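Local coordinates for SusD homolog (Bacteroides thetaiotaomicron VPI-5482, PDB 3IHV), which probably binds glycans at the cell surface as an outer-membrane protein of the SusD family, at residues A[189-194]-A[389-394]; A[247-252]-A[260-265]. All blocks are in the same frame, centred on the assembly; numbering follows the deposited sequence. Where two conformers were deposited one is given.

Interaction 1: A[189-194]-A[389-394]; sequences NDYRFS and NVNWYF. With NA (sodium ion), chain F; EDO (1,2-ethanediol), chain N; EDO (1,2-ethanediol), chain L.
A sodium site lies beside the place where Tyr-191, from a type II turn spanning Asn-189 to Arg-192, meets Asn-391. The sodium is held by six atoms: Asn-391 OD1 at 2.5 Å, Asn-389 O at 2.3 Å, three waters and Phe-265 O. Asn-391 therefore spends its two ends differently, the oxygen on the metal and the amide nitrogen on what surrounds it. ND2 donates to water 2, itself a sodium ligand, at 2.9 Å, and to water 1 at 3.0 Å. With both N-H groups so engaged, its approach of 3.1 Å to Tyr-191 OH is close but not a hydrogen bond, the angle being poor. Water 1 makes the link instead: it lies in the plane of the Tyr-191 ring, at the edge, 2.8 Å from Tyr-191 OH. The ring and the Asn-391 amide stand almost perpendicular, their planes 83° apart, and ND2 also comes within 3.6 Å of both CE1 and CZ of Tyr-191, approaching the ring obliquely. The backbone explains how the ring arrives here. Tyr-191 occupies the third position of the turn with a positive phi of 63°, the turn is closed by Arg-192 N bonding to Asn-189 O at 2.9 Å, and CG lies anti to the carbonyl carbon (chi1 -52°). This sets the first side-chain bond toward residues 389-394 and brings the phenol up to Asn-391 and water 1, while Tyr-191 O accepts a bond from O1 of a 1,2-ethanediol. Around the contact, Trp-254 meets the Tyr-191 ring, and Phe-193 packs on Ala-122 of helix 107-135. Asn-391 is hydrogen-bonded through its backbone to Thr-249 of helix 242-250, just ahead of the point where strand 392-396 pairs with strand 259-263.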
ATOM      1  N   ASN A 189      19.386   0.532  -9.498  1.00  8.86           N
ATOM      2  CA  ASN A 189      18.197  -0.254  -9.222  1.00  7.85           C
ATOM      3  C   ASN A 189      17.190   0.520  -8.355  1.00  7.61           C
ATOM      4  O   ASN A 189      16.262  -0.078  -7.825  1.00  5.69           O
ATOM      5  CB  ASN A 189      18.541  -1.651  -8.644  1.00  7.36           C
ATOM      6  CG  ASN A 189      19.308  -1.573  -7.361  1.00  7.97           C
ATOM      7  OD1 ASN A 189      18.909  -0.862  -6.450  1.00  9.04           O
ATOM      8  ND2 ASN A 189      20.397  -2.334  -7.264  1.00  5.64           N
ATOM      9  N   ASP A 190      17.356   1.859  -8.295  1.00  6.95           N
ATOM     10  CA  ASP A 190      16.453   2.723  -7.534  1.00  7.58           C
ATOM     11  C   ASP A 190      15.011   2.454  -7.988  1.00  7.28           C
ATOM     12  O   ASP A 190      14.717   2.491  -9.178  1.00  5.80           O
ATOM     13  CB  ASP A 190      16.705   4.224  -7.806  1.00  8.44           C
ATOM     14  CG  ASP A 190      18.107   4.685  -7.466  1.00 10.71           C
ATOM     15  OD1 ASP A 190      19.051   3.891  -7.489  1.00 13.08           O
ATOM     16  OD2 ASP A 190      18.273   5.887  -7.192  1.00 12.67           O
ATOM     17  N   TYR A 191      14.150   2.129  -7.033  1.00  8.13           N
ATOM     18  CA  TYR A 191      12.707   1.915  -7.242  1.00  7.79           C
ATOM     19  C   TYR A 191      12.394   0.760  -8.172  1.00  8.51           C
ATOM     20  O   TYR A 191      11.306   0.700  -8.752  1.00  9.35           O
ATOM     21  CB  TYR A 191      12.019   3.194  -7.750  1.00  8.50           C
ATOM     22  CG  TYR A 191      12.291   4.434  -6.918  1.00  7.86           C
ATOM     23  CD1 TYR A 191      11.679   4.631  -5.700  1.00  9.76           C
ATOM     24  CD2 TYR A 191      13.163   5.435  -7.384  1.00  7.48           C
ATOM     25  CE1 TYR A 191      11.920   5.782  -4.939  1.00  7.14           C
ATOM     26  CE2 TYR A 191      13.412   6.560  -6.629  1.00  6.92           C
ATOM     27  CZ  TYR A 191      12.792   6.727  -5.416  1.00  6.74           C
ATOM     28  OH  TYR A 191      13.034   7.842  -4.659  1.00  7.81           O
ATOM     29  N   ARG A 192      13.368  -0.139  -8.350  1.00  7.55           N
ATOM     30  CA  ARG A 192      13.182  -1.333  -9.117  1.00  8.34           C
ATOM     31  C   ARG A 192      13.312  -2.547  -8.186  1.00  6.11           C
ATOM     32  O   ARG A 192      13.916  -2.482  -7.087  1.00  6.82           O
ATOM     33  CB  ARG A 192      14.188  -1.404 -10.252  1.00  8.65           C
ATOM     34  CG  ARG A 192      13.850  -0.386 -11.323  1.00 11.97           C
ATOM     35  CD  ARG A 192      14.851  -0.207 -12.306  1.00 13.42           C
ATOM     36  NE  ARG A 192      15.175  -1.426 -13.011  1.00 11.57           N
ATOM     37  CZ  ARG A 192      16.141  -1.487 -13.908  1.00  9.83           C
ATOM     38  NH1 ARG A 192      16.814  -0.390 -14.244  1.00 10.02           N
ATOM     39  NH2 ARG A 192      16.439  -2.650 -14.480  1.00  8.87           N
ATOM     40  N   PHE A 193      12.693  -3.633  -8.590  1.00  6.40           N
ATOM     41  CA  PHE A 193      12.771  -4.865  -7.837  1.00  5.63           C
ATOM     42  C   PHE A 193      14.206  -5.406  -7.707  1.00  5.80           C
ATOM     43  O   PHE A 193      14.956  -5.519  -8.691  1.00  6.62           O
ATOM     44  CB  PHE A 193      11.925  -5.978  -8.487  1.00  6.95           C
ATOM     45  CG  PHE A 193      10.513  -6.042  -7.967  1.00  7.34           C
ATOM     46  CD1 PHE A 193      10.252  -6.663  -6.756  1.00  8.57           C
ATOM     47  CD2 PHE A 193       9.462  -5.501  -8.676  1.00  9.08           C
ATOM     48  CE1 PHE A 193       8.968  -6.731  -6.240  1.00 10.49           C
ATOM     49  CE2 PHE A 193       8.158  -5.569  -8.158  1.00  9.69           C
ATOM     50  CZ  PHE A 193       7.920  -6.195  -6.950  1.00  8.45           C
ATOM     51  N   SER A 194      14.515  -5.804  -6.486  1.00  6.10           N
ATOM     52  CA  SER A 194      15.729  -6.504  -6.113  1.00  5.50           C
ATOM     53  C   SER A 194      15.281  -7.643  -5.199  1.00  4.76           C
ATOM     54  O   SER A 194      14.112  -7.713  -4.834  1.00  4.53           O
ATOM     55  CB  SER A 194      16.725  -5.611  -5.428  1.00  5.41           C
ATOM     56  OG  SER A 194      17.299  -4.706  -6.379  1.00  6.62           O
ATOM     57  N   ASN A 389       4.965  15.215  -6.647  1.00  6.85           N
ATOM     58  CA  ASN A 389       6.078  14.293  -6.862  1.00  7.20           C
ATOM     59  C   ASN A 389       6.351  13.433  -5.617  1.00  7.42           C
ATOM     60  O   ASN A 389       7.406  12.819  -5.518  1.00  7.90           O
ATOM     61  CB  ASN A 389       7.317  15.098  -7.244  1.00  7.94           C
ATOM     62  CG  ASN A 389       7.149  15.753  -8.559  1.00  7.17           C
ATOM     63  OD1 ASN A 389       6.546  15.171  -9.466  1.00 10.01           O
ATOM     64  ND2 ASN A 389       7.662  16.968  -8.688  1.00  7.18           N
ATOM     65  N   VAL A 390       5.421  13.334  -4.677  1.00  7.11           N
ATOM     66  CA  VAL A 390       5.598  12.509  -3.493  1.00  6.65           C
ATOM     67  C   VAL A 390       5.479  11.013  -3.839  1.00  6.94           C
ATOM     68  O   VAL A 390       4.580  10.596  -4.573  1.00  6.57           O
ATOM     69  CB  VAL A 390       4.604  12.876  -2.359  1.00  7.33           C
ATOM     70  CG1 VAL A 390       4.751  11.934  -1.144  1.00  7.44           C
ATOM     71  CG2 VAL A 390       4.784  14.356  -1.949  1.00  5.53           C
ATOM     72  N   ASN A 391       6.390  10.206  -3.303  1.00  6.36           N
ATOM     73  CA  ASN A 391       6.407   8.778  -3.608  1.00  7.08           C
ATOM     74  C   ASN A 391       5.493   7.943  -2.728  1.00  7.51           C
ATOM     75  O   ASN A 391       4.893   8.474  -1.799  1.00  7.65           O
ATOM     76  CB  ASN A 391       7.842   8.257  -3.578  1.00  7.15           C
ATOM     77  CG  ASN A 391       8.695   8.892  -4.626  1.00  8.14           C
ATOM     78  OD1 ASN A 391       8.195   9.523  -5.567  1.00  9.33           O
ATOM     79  ND2 ASN A 391      10.031   8.773  -4.469  1.00  7.39           N
ATOM     80  N   TRP A 392       5.375   6.664  -3.068  1.00  7.28           N
ATOM     81  CA  TRP A 392       4.478   5.741  -2.357  1.00  6.63           C
ATOM     82  C   TRP A 392       5.136   4.445  -1.905  1.00  7.29           C
ATOM     83  O   TRP A 392       5.540   3.609  -2.730  1.00  8.51           O
ATOM     84  CB  TRP A 392       3.232   5.395  -3.201  1.00  7.09           C
ATOM     85  CG  TRP A 392       2.262   4.609  -2.393  1.00  6.59           C
ATOM     86  CD1 TRP A 392       1.931   3.295  -2.536  1.00  8.00           C
ATOM     87  CD2 TRP A 392       1.483   5.103  -1.310  1.00  6.63           C
ATOM     88  NE1 TRP A 392       1.023   2.926  -1.573  1.00  8.60           N
ATOM     89  CE2 TRP A 392       0.725   4.010  -0.799  1.00  5.74           C
ATOM     90  CE3 TRP A 392       1.418   6.337  -0.662  1.00  7.20           C
ATOM     91  CZ2 TRP A 392      -0.139   4.139   0.278  1.00  7.85           C
ATOM     92  CZ3 TRP A 392       0.551   6.480   0.399  1.00  9.50           C
ATOM     93  CH2 TRP A 392      -0.220   5.383   0.867  1.00  6.96           C
ATOM     94  N   TYR A 393       5.236   4.262  -0.599  1.00  6.67           N
ATOM     95  CA  TYR A 393       5.756   3.012  -0.068  1.00  6.53           C
ATOM     96  C   TYR A 393       4.682   1.916  -0.136  1.00  7.21           C
ATOM     97  O   TYR A 393       3.660   1.968   0.577  1.00  7.85           O
ATOM     98  CB  TYR A 393       6.165   3.088   1.396  1.00  7.33           C
ATOM     99  CG  TYR A 393       7.387   3.928   1.716  1.00  7.04           C
ATOM    100  CD1 TYR A 393       8.658   3.558   1.249  1.00  8.26           C
ATOM    101  CD2 TYR A 393       7.276   5.030   2.538  1.00  7.90           C
ATOM    102  CE1 TYR A 393       9.781   4.291   1.575  1.00  7.96           C
ATOM    103  CE2 TYR A 393       8.401   5.796   2.877  1.00  6.90           C
ATOM    104  CZ  TYR A 393       9.649   5.407   2.398  1.00  7.33           C
ATOM    105  OH  TYR A 393      10.747   6.149   2.736  1.00  9.00           O
ATOM    106  N   PHE A 394       4.896   0.928  -0.995  1.00  6.77           N
ATOM    107  CA  PHE A 394       4.029  -0.238  -1.015  1.00  6.97           C
ATOM    108  C   PHE A 394       4.504  -1.306   0.002  1.00  8.12           C
ATOM    109  O   PHE A 394       3.686  -2.044   0.604  1.00  8.50           O
ATOM    110  CB  PHE A 394       3.960  -0.811  -2.443  1.00  6.83           C
ATOM    111  CG  PHE A 394       3.094  -2.053  -2.572  1.00  7.33           C
ATOM    112  CD1 PHE A 394       1.715  -1.967  -2.493  1.00 10.64           C
ATOM    113  CD2 PHE A 394       3.669  -3.275  -2.864  1.00 12.25           C
ATOM    114  CE1 PHE A 394       0.919  -3.104  -2.633  1.00 10.01           C
ATOM    115  CE2 PHE A 394       2.895  -4.418  -3.012  1.00 10.42           C
ATOM    116  CZ  PHE A 394       1.509  -4.334  -2.909  1.00 10.03           C
TER
HETATM  117 NA    NA F   7       9.204  11.640  -6.338  1.00 16.92          NA
HETATM  118  C1  EDO N  23       8.490  -1.404  -7.908  1.00 25.15           C
HETATM  119  O1  EDO N  23       9.896  -1.442  -7.585  1.00 23.43           O
HETATM  120  C2  EDO N  23       7.889  -0.034  -7.554  1.00 23.06           C
HETATM  121  O2  EDO N  23       8.595   1.088  -8.103  1.00 21.76           O
HETATM  122  C1  EDO L  21       6.092  18.121  -3.966  1.00 37.34           C
HETATM  123  O1  EDO L  21       5.811  16.888  -4.620  1.00 31.18           O
HETATM  124  C2  EDO L  21       4.986  19.119  -4.235  1.00 37.51           C
HETATM  125  O2  EDO L  21       4.295  18.758  -5.432  1.00 40.71           O
HETATM  126  O   HOH W   1      11.772   7.977  -2.187  1.00  7.82           O
HETATM  127  O   HOH W   2      10.967  10.124  -6.897  1.00  7.74           O
HETATM  128  O   HOH W   3       9.452  12.265  -3.601  1.00 14.52           O
HETATM  129  O   HOH W   4      10.571  13.515  -6.497  1.00  7.84           O

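Interaction 2: A[247-252]-A[260-265]; sequences KNTCNG and LIEISF. With NA (sodium ion), chain F; EDO (1,2-ethanediol), chain M; EDO (1,2-ethanediol), chain N.
Thr-249 OG1 donates a 2.7 Å hydrogen bond to Glu-262 OE2, the one close side-chain contact between residues 247-252, on helix 242-250, and residues 260-265, on strand 259-263, which belongs to a two-stranded antiparallel sheet with 392-396. The hydroxyl reaches the carboxylate from its anti side, 25° out of the carboxylate plane. Glu-262 gets there by being fully stretched: CG is anti to the backbone N (chi1 -179°) and the chain stays extended beyond it, while the Thr-249 CB sits 3.4 Å from the same OE2. Both residues are buried, and the other carboxylate oxygen, OE1, is engaged by Ser-259 OG, so each oxygen of this probably charged group has a hydroxyl partner. With an alanine at Glu-262, the hydroxyls of Thr-249 and Ser-259 would probably lose their acceptors and a gap would be likely to open between helix and strand. Just before this point the strand carries a classic beta bulge, in which Leu-260 and Ile-261 both face Leu-395. Farther along, the two segments converge on the sodium ion. From the strand side Phe-265 O binds it directly at 2.2 Å, and Ser-264 OG is hydrogen-bonded to water 2, one of its ligands, at 2.7 Å. From the helix side the grip is indirect: water 3, another sodium ligand, donates to Thr-249 O at 2.7 Å and accepts a weak bond from Gly-252 N. Within residues 247-252, Asn-251 ND2 donates to Lys-247 O at 2.9 Å, with an N-H...O angle of 160°.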
ATOM      1  N   LYS A 247      10.750  12.070   5.158  1.00  7.23           N
ATOM      2  CA  LYS A 247      11.652  12.994   4.477  1.00  7.91           C
ATOM      3  C   LYS A 247      12.048  12.385   3.132  1.00  7.52           C
ATOM      4  O   LYS A 247      11.957  13.038   2.092  1.00  8.14           O
ATOM      5  CB  LYS A 247      12.935  13.284   5.286  1.00  8.67           C
ATOM      6  CG  LYS A 247      12.687  14.005   6.601  1.00 13.01           C
ATOM      7  CD  LYS A 247      13.985  14.314   7.355  1.00 17.24           C
ATOM      8  CE  LYS A 247      13.740  15.006   8.696  1.00 19.25           C
ATOM      9  NZ  LYS A 247      15.054  15.393   9.428  1.00 22.03           N
ATOM     10  N   ASN A 248      12.468  11.121   3.143  1.00  6.64           N
ATOM     11  CA  ASN A 248      12.933  10.481   1.922  1.00  6.72           C
ATOM     12  C   ASN A 248      11.865  10.355   0.843  1.00  6.15           C
ATOM     13  O   ASN A 248      12.071  10.762  -0.308  1.00  7.05           O
ATOM     14  CB  ASN A 248      13.472   9.063   2.214  1.00  6.10           C
ATOM     15  CG  ASN A 248      14.781   9.056   2.956  1.00  6.80           C
ATOM     16  OD1 ASN A 248      15.441  10.090   3.126  1.00  8.87           O
ATOM     17  ND2 ASN A 248      15.215   7.853   3.333  1.00  7.77           N
ATOM     18  N   THR A 249      10.719   9.810   1.218  1.00  7.27           N
ATOM     19  CA  THR A 249       9.668   9.551   0.231  1.00  7.15           C
ATOM     20  C   THR A 249       9.069  10.844  -0.365  1.00  7.70           C
ATOM     21  O   THR A 249       8.633  10.848  -1.512  1.00  7.78           O
ATOM     22  CB  THR A 249       8.599   8.597   0.805  1.00  7.90           C
ATOM     23  OG1 THR A 249       7.987   7.854  -0.269  1.00  6.92           O
ATOM     24  CG2 THR A 249       7.550   9.376   1.613  1.00  7.40           C
ATOM     25  N   CYS A 250       9.097  11.937   0.403  1.00  8.30           N
ATOM     26  CA  CYS A 250       8.586  13.230  -0.064  1.00  9.34           C
ATOM     27  C   CYS A 250       9.617  13.980  -0.884  1.00 10.57           C
ATOM     28  O   CYS A 250       9.274  14.987  -1.493  1.00 12.87           O
ATOM     29  CB  CYS A 250       8.173  14.130   1.110  1.00  8.79           C
ATOM     30  SG  CYS A 250       6.694  13.543   1.967  1.00  9.22           S
ATOM     31  N   ASN A 251      10.879  13.537  -0.875  1.00  9.88           N
ATOM     32  CA  ASN A 251      11.916  14.196  -1.648  1.00 10.69           C
ATOM     33  C   ASN A 251      12.609  13.367  -2.703  1.00 12.16           C
ATOM     34  O   ASN A 251      13.729  13.714  -3.116  1.00 14.98           O
ATOM     35  CB  ASN A 251      12.925  14.791  -0.699  1.00 10.62           C
ATOM     36  CG  ASN A 251      12.377  15.980  -0.013  1.00 10.51           C
ATOM     37  OD1 ASN A 251      12.238  17.048  -0.631  1.00  9.52           O
ATOM     38  ND2 ASN A 251      12.006  15.817   1.238  1.00  8.03           N
ATOM     39  N   GLY A 252      11.981  12.275  -3.122  1.00 12.02           N
ATOM     40  CA  GLY A 252      12.526  11.450  -4.182  1.00 12.25           C
ATOM     41  C   GLY A 252      13.877  10.859  -3.857  1.00 11.47           C
ATOM     42  O   GLY A 252      14.720  10.754  -4.732  1.00 11.97           O
ATOM     43  N   LEU A 260      11.582  -1.321   0.216  1.00  6.59           N
ATOM     44  CA  LEU A 260      11.664  -2.483  -0.672  1.00  6.90           C
ATOM     45  C   LEU A 260      10.897  -2.240  -1.999  1.00  7.15           C
ATOM     46  O   LEU A 260      11.495  -2.319  -3.073  1.00  6.86           O
ATOM     47  CB  LEU A 260      11.155  -3.703   0.082  1.00  6.29           C
ATOM     48  CG  LEU A 260      11.973  -4.069   1.337  1.00  7.24           C
ATOM     49  CD1 LEU A 260      11.317  -5.296   2.000  1.00  4.84           C
ATOM     50  CD2 LEU A 260      13.464  -4.332   1.065  1.00  5.31           C
ATOM     51  N   ILE A 261       9.619  -1.864  -1.908  1.00  6.49           N
ATOM     52  CA  ILE A 261       8.788  -1.572  -3.055  1.00  6.03           C
ATOM     53  C   ILE A 261       8.238  -0.164  -2.850  1.00  5.84           C
ATOM     54  O   ILE A 261       7.420   0.063  -1.978  1.00  6.23           O
ATOM     55  CB  ILE A 261       7.637  -2.590  -3.256  1.00  7.25           C
ATOM     56  CG1 ILE A 261       8.212  -4.005  -3.363  1.00  7.90           C
ATOM     57  CG2 ILE A 261       6.813  -2.188  -4.527  1.00  5.18           C
ATOM     58  CD1 ILE A 261       7.138  -5.134  -3.419  1.00  5.81           C
ATOM     59  N   GLU A 262       8.732   0.780  -3.642  1.00  6.81           N
ATOM     60  CA  GLU A 262       8.322   2.145  -3.517  1.00  6.49           C
ATOM     61  C   GLU A 262       8.092   2.643  -4.937  1.00  6.13           C
ATOM     62  O   GLU A 262       8.922   2.404  -5.819  1.00  5.94           O
ATOM     63  CB  GLU A 262       9.415   2.939  -2.763  1.00  7.38           C
ATOM     64  CG  GLU A 262       9.086   4.421  -2.531  1.00  8.86           C
ATOM     65  CD  GLU A 262      10.176   5.167  -1.797  1.00  9.74           C
ATOM     66  OE1 GLU A 262      11.269   4.581  -1.549  1.00  7.73           O
ATOM     67  OE2 GLU A 262       9.906   6.324  -1.425  1.00  9.50           O
ATOM     68  N   ILE A 263       6.952   3.310  -5.146  1.00  5.29           N
ATOM     69  CA  ILE A 263       6.582   3.848  -6.442  0.50  6.18           C
ATOM     70  C   ILE A 263       7.094   5.268  -6.529  1.00  6.38           C
ATOM     71  O   ILE A 263       6.770   6.107  -5.680  1.00  6.49           O
ATOM     72  CB  ILE A 263       5.046   3.891  -6.629  0.50  6.00           C
ATOM     73  CG1 ILE A 263       4.410   2.582  -6.184  0.50  6.28           C
ATOM     74  CG2 ILE A 263       4.680   4.256  -8.088  0.50  5.18           C
ATOM     75  CD1 ILE A 263       5.080   1.341  -6.754  0.50  4.00           C
ATOM     76  N   SER A 264       7.900   5.553  -7.530  1.00  7.69           N
ATOM     77  CA  SER A 264       8.431   6.893  -7.725  1.00  8.22           C
ATOM     78  C   SER A 264       7.549   7.716  -8.650  1.00  8.83           C
ATOM     79  O   SER A 264       7.233   7.307  -9.776  1.00  9.33           O
ATOM     80  CB  SER A 264       9.851   6.853  -8.296  1.00  8.21           C
ATOM     81  OG  SER A 264      10.285   8.149  -8.665  1.00  9.37           O
ATOM     82  N   PHE A 265       7.157   8.880  -8.155  1.00  8.74           N
ATOM     83  CA  PHE A 265       6.447   9.860  -8.959  1.00  8.49           C
ATOM     84  C   PHE A 265       7.351  11.066  -9.133  1.00 10.67           C
ATOM     85  O   PHE A 265       7.911  11.566  -8.163  1.00 11.42           O
ATOM     86  CB  PHE A 265       5.171  10.307  -8.269  1.00  7.83           C
ATOM     87  CG  PHE A 265       4.153   9.225  -8.143  1.00  9.18           C
ATOM     88  CD1 PHE A 265       3.309   8.932  -9.181  1.00  8.22           C
ATOM     89  CD2 PHE A 265       4.040   8.503  -6.981  1.00  6.71           C
ATOM     90  CE1 PHE A 265       2.365   7.927  -9.075  1.00  8.08           C
ATOM     91  CE2 PHE A 265       3.114   7.483  -6.851  1.00  9.39           C
ATOM     92  CZ  PHE A 265       2.249   7.190  -7.912  1.00  9.00           C
TER
HETATM   93 NA    NA F   7       9.204  11.640  -6.338  1.00 16.92          NA
HETATM   94  C1  EDO M  22       7.692   3.943 -10.521  1.00 18.98           C
HETATM   95  O1  EDO M  22       8.619   3.753  -9.465  1.00 16.84           O
HETATM   96  C2  EDO M  22       7.223   2.618 -11.091  1.00 21.32           C
HETATM   97  O2  EDO M  22       6.848   1.628 -10.124  1.00 19.03           O
HETATM   98  C1  EDO N  23       8.490  -1.404  -7.908  1.00 25.15           C
HETATM   99  O1  EDO N  23       9.896  -1.442  -7.585  1.00 23.43           O
HETATM  100  C2  EDO N  23       7.889  -0.034  -7.554  1.00 23.06           C
HETATM  101  O2  EDO N  23       8.595   1.088  -8.103  1.00 21.76           O
HETATM  102  O   HOH W   3       9.452  12.265  -3.601  1.00 14.52           O
HETATM  103  O   HOH W   2      10.967  10.124  -6.897  1.00  7.74           O
HETATM  104  O   HOH W   4      10.571  13.515  -6.497  1.00  7.84           O

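In the fold
Interactions 1 and 2 have centres about 5 Å apart and share one sodium ion, to which residues 389-394 supply two ligands and residues 260-265 a third; waters 2, 3 and 4 complete the set. Water 2 connects the Asn-391 amide to the Ser-264 hydroxyl. The second segments of both contacts are also sheet neighbours: Trp-392 O lies 2.8 Å from Ile-263 N, and Phe-394 N lies 2.8 Å from Ile-261 O, both probable hydrogen bonds. The first segments meet as well, with Tyr-191 OH packed 3.2 Å from Gly-252 C. An ethanediol, probably from the crystallisation liquor, lies near both Tyr-191 O and Glu-262 O.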